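PDB 5VYQ: uncharacterized protein from Mycobacterium tuberculosis CAS/NITR204, which probably transfers a formyl group from a folate cofactor to the amino group of the nucleotide-linked sugar dTDP-4-amino-4,6-dideoxyglucose. Local coordinates for residues Glu150-Gly156 with Arg221-Asp226. Numbering follows the deposited sequence.
With 0FX (dTDP-4-amino-4,6-dideoxyglucose), chain D; EP1 (3-[4-(2-hydroxyethyl)piperazin-1-yl]propane-1-sulfonic acid), chain J; EDO (1,2-ethanediol), chain E.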
loop_
_atom_site.group_PDB
_atom_site.type_symbol
_atom_site.label_atom_id
_atom_site.label_comp_id
_atom_site.label_asym_id
_atom_site.label_seq_id
_atom_site.Cartn_x
_atom_site.Cartn_y
_atom_site.Cartn_z
ATOM N N GLU A 150 -2.365 15.674 -7.204
ATOM C CA GLU A 150 -1.007 15.349 -7.596
ATOM C C GLU A 150 -0.914 13.848 -7.945
ATOM O O GLU A 150 -1.800 13.042 -7.626
ATOM C CB GLU A 150 -0.063 15.661 -6.449
ATOM C CG GLU A 150 -0.108 17.081 -5.864
ATOM C CD GLU A 150 0.158 18.166 -6.881
ATOM O OE1 GLU A 150 0.791 17.898 -7.914
ATOM O OE2 GLU A 150 -0.297 19.305 -6.639
ATOM N N SER A 151 0.184 13.459 -8.568
ATOM C CA SER A 151 0.378 12.070 -8.988
ATOM C C SER A 151 0.535 11.126 -7.827
ATOM O O SER A 151 0.263 9.924 -7.987
ATOM C CB SER A 151 1.630 11.964 -9.865
ATOM O OG SER A 151 2.808 12.275 -9.120
ATOM N N TRP A 152 0.954 11.636 -6.675
ATOM C CA TRP A 152 1.088 10.847 -5.480
ATOM C C TRP A 152 -0.134 10.881 -4.555
ATOM O O TRP A 152 -0.117 10.285 -3.487
ATOM C CB TRP A 152 2.334 11.244 -4.687
ATOM C CG TRP A 152 2.363 12.671 -4.309
ATOM C CD1 TRP A 152 1.900 13.232 -3.149
ATOM C CD2 TRP A 152 2.890 13.755 -5.104
ATOM N NE1 TRP A 152 2.118 14.608 -3.182
ATOM C CE2 TRP A 152 2.701 14.944 -4.374
ATOM C CE3 TRP A 152 3.486 13.823 -6.364
ATOM C CZ2 TRP A 152 3.108 16.194 -4.858
ATOM C CZ3 TRP A 152 3.913 15.058 -6.837
ATOM C CH2 TRP A 152 3.705 16.226 -6.084
ATOM N N ASP A 153 -1.195 11.585 -4.942
ATOM C CA ASP A 153 -2.363 11.729 -4.056
ATOM C C ASP A 153 -3.209 10.437 -4.056
ATOM O O ASP A 153 -3.282 9.688 -5.037
ATOM C CB ASP A 153 -3.262 12.868 -4.483
ATOM C CG ASP A 153 -2.892 14.215 -3.796
ATOM O OD1 ASP A 153 -2.570 14.226 -2.593
ATOM O OD2 ASP A 153 -2.910 15.245 -4.504
ATOM N N SER A 154 -3.842 10.197 -2.914
ATOM C CA SER A 154 -4.897 9.208 -2.760
ATOM C C SER A 154 -6.187 9.925 -2.425
ATOM O O SER A 154 -6.176 11.151 -2.186
ATOM C CB SER A 154 -4.477 8.282 -1.613
ATOM O OG SER A 154 -4.222 9.047 -0.461
ATOM N N SER A 155 -7.271 9.172 -2.379
ATOM C CA SER A 155 -8.512 9.744 -1.852
ATOM C C SER A 155 -8.297 10.431 -0.491
ATOM O O SER A 155 -8.736 11.566 -0.235
ATOM C CB SER A 155 -9.609 8.704 -1.784
ATOM O OG SER A 155 -10.707 9.212 -1.041
ATOM N N GLY A 156 -7.563 9.782 0.405
ATOM C CA GLY A 156 -7.399 10.306 1.760
ATOM C C GLY A 156 -6.618 11.613 1.773
ATOM O O GLY A 156 -6.965 12.550 2.468
ATOM N N ARG A 221 -5.104 4.178 -5.967
ATOM C CA ARG A 221 -4.941 5.338 -5.089
ATOM C C ARG A 221 -6.314 6.020 -4.865
ATOM O O ARG A 221 -6.562 6.633 -3.826
ATOM C CB ARG A 221 -3.890 6.298 -5.695
ATOM C CG ARG A 221 -4.284 7.134 -6.887
ATOM C CD ARG A 221 -3.042 7.666 -7.590
ATOM N NE ARG A 221 -3.300 8.487 -8.775
ATOM C CZ ARG A 221 -3.278 9.812 -8.825
ATOM N NH1 ARG A 221 -3.090 10.555 -7.755
ATOM N NH2 ARG A 221 -3.407 10.384 -10.003
ATOM N N ALA A 222 -7.177 5.985 -5.882
ATOM C CA ALA A 222 -8.533 6.481 -5.704
ATOM C C ALA A 222 -9.277 5.776 -4.563
ATOM O O ALA A 222 -10.128 6.397 -3.894
ATOM C CB ALA A 222 -9.317 6.400 -6.999
ATOM N N LEU A 223 -8.975 4.482 -4.363
ATOM C CA LEU A 223 -9.609 3.673 -3.356
ATOM C C LEU A 223 -8.839 3.576 -2.071
ATOM O O LEU A 223 -9.222 2.862 -1.159
ATOM C CB LEU A 223 -9.880 2.260 -3.914
ATOM C CG LEU A 223 -10.829 2.249 -5.111
ATOM C CD1 LEU A 223 -10.876 0.923 -5.874
ATOM C CD2 LEU A 223 -12.228 2.615 -4.625
ATOM N N THR A 224 -7.769 4.359 -1.980
ATOM C CA THR A 224 -6.960 4.424 -0.823
ATOM C C THR A 224 -7.329 5.636 0.003
ATOM O O THR A 224 -7.226 6.781 -0.426
ATOM C CB THR A 224 -5.469 4.400 -1.174
ATOM O OG1 THR A 224 -5.133 3.125 -1.765
ATOM C CG2 THR A 224 -4.662 4.505 0.113
ATOM N N HIS A 225 -7.724 5.379 1.244
ATOM C CA HIS A 225 -8.213 6.457 2.114
ATOM C C HIS A 225 -7.996 6.074 3.564
ATOM O O HIS A 225 -8.795 5.339 4.136
ATOM C CB HIS A 225 -9.706 6.725 1.869
ATOM C CG HIS A 225 -10.171 8.019 2.449
ATOM N ND1 HIS A 225 -10.616 9.075 1.677
ATOM C CD2 HIS A 225 -10.221 8.441 3.738
ATOM C CE1 HIS A 225 -10.970 10.066 2.478
ATOM N NE2 HIS A 225 -10.759 9.706 3.733
ATOM N N ASP A 226 -6.877 6.519 4.099
ATOM C CA ASP A 226 -6.450 6.098 5.424
ATOM C C ASP A 226 -6.526 4.556 5.510
ATOM O O ASP A 226 -6.031 3.868 4.612
ATOM C CB ASP A 226 -7.292 6.823 6.473
ATOM C CG ASP A 226 -7.075 8.303 6.440
ATOM O OD1 ASP A 226 -5.904 8.697 6.264
ATOM O OD2 ASP A 226 -8.089 9.025 6.597
HETATM O O4P 0FX D . -17.432 13.751 2.925
HETATM P P2 0FX D . -18.762 13.159 3.247
HETATM O O3P 0FX D . -19.446 13.679 4.491
HETATM O O1G 0FX D . -19.560 13.351 1.857
HETATM C C1G 0FX D . -20.627 12.506 1.466
HETATM C C2G 0FX D . -20.750 12.629 -0.059
HETATM O O2G 0FX D . -19.469 12.274 -0.596
HETATM C C3G 0FX D . -21.044 14.092 -0.432
HETATM O O3G 0FX D . -20.981 14.302 -1.864
HETATM C C4G 0FX D . -22.347 14.517 0.234
HETATM N N4A 0FX D . -22.545 15.946 -0.104
HETATM C C5G 0FX D . -22.226 14.292 1.742
HETATM C C6G 0FX D . -23.622 14.417 2.350
HETATM O O5G 0FX D . -21.828 12.957 2.103
HETATM O OPP 0FX D . -18.692 11.552 3.321
HETATM P P 0FX D . -18.060 10.591 4.455
HETATM O O1P 0FX D . -18.963 9.421 4.537
HETATM O O2P 0FX D . -17.701 11.422 5.660
HETATM O O5 0FX D . -16.667 10.101 3.830
HETATM C C5 0FX D . -15.562 10.967 3.712
HETATM C C4 0FX D . -14.534 10.332 2.796
HETATM O O4 0FX D . -14.060 9.142 3.422
HETATM C C3 0FX D . -15.025 9.839 1.436
HETATM O O3 0FX D . -14.999 10.899 0.473
HETATM C C2 0FX D . -14.066 8.735 1.033
HETATM C C1 0FX D . -13.760 8.178 2.405
HETATM N N11 0FX D . -14.540 6.968 2.690
HETATM C C61 0FX D . -15.611 6.923 3.511
HETATM C C51 0FX D . -16.273 5.737 3.760
HETATM C C5A 0FX D . -17.491 5.740 4.648
HETATM C C21 0FX D . -14.049 5.750 2.229
HETATM O O21 0FX D . -12.976 5.768 1.474
HETATM N N31 0FX D . -14.668 4.587 2.439
HETATM C C41 0FX D . -15.749 4.570 3.252
HETATM O O41 0FX D . -16.338 3.377 3.469
HETATM O O2S EP1 J . -11.743 -1.544 7.540
HETATM S S EP1 J . -12.952 -0.762 7.507
HETATM O O3S EP1 J . -13.068 -0.167 6.191
HETATM O O1S EP1 J . -14.251 -1.725 7.724
HETATM C C11 EP1 J . -13.047 0.318 8.796
HETATM C C10 EP1 J . -11.909 1.327 8.868
HETATM C C9 EP1 J . -12.169 2.380 9.942
HETATM N N1 EP1 J . -11.199 3.487 9.795
HETATM C C2 EP1 J . -11.661 4.456 8.780
HETATM C C3 EP1 J . -10.714 5.651 8.667
HETATM N N4 EP1 J . -10.661 6.377 9.948
HETATM C C5 EP1 J . -10.162 5.463 10.991
HETATM C C6 EP1 J . -10.992 4.174 11.091
HETATM C C7 EP1 J . -9.770 7.551 9.828
HETATM C C8 EP1 J . -10.480 8.712 9.123
HETATM O O8 EP1 J . -10.362 8.743 7.686
HETATM C C1 EDO E . -0.272 7.623 -10.560
HETATM O O1 EDO E . -0.199 9.049 -10.490
HETATM C C2 EDO E . -0.065 7.273 -12.027
HETATM O O2 EDO E . -1.111 7.766 -12.852
HETATM O O HOH W 1 -3.137 13.171 -10.553
HETATM O O HOH W 2 -7.786 12.000 5.030
#
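R221 reaches along the 150-156 segment and delivers its NH1 to two carbonyls of the E150-D153 type I turn, E150 O at 2.8 Å and D153 O at 2.9 Å. The two hydrogens of NH1 can serve both, while NE bonds N218 OD1 and NH2 a water. D153 O lies close to the guanidinium plane and E150 O is tilted from it; S151 O and a 1,2-ethanediol, probably from the crystallisation liquor, sit over one face.

At the other end the H225 ring is sandwiched between G156 CA, 3.5 Å from its centroid, and the deoxyribose C1 of bound dTDP-4-amino-4,6-dideoxyglucose. Lacking a side chain, G156 lays its CA directly on the ring as a CH-pi contact. Near the ring plane, S155 OG, anti to its backbone N (chi1 169°), is hydrogen-bonded to ND1 at 2.7 Å; Q115 NE2 is its second partner. Both residues line the dTDP-sugar pocket.

Backbone bonds run from R221 O (S155 N) to T224 O (G156 N). The first turn of helix 155-179, N-capped by S154, thus meets the end of helix 213-222 from the C-terminal dimerization region, with helix 114-121 and strand 240-249 packing around and D235 and R239 of the second subunit meeting S151 and W152.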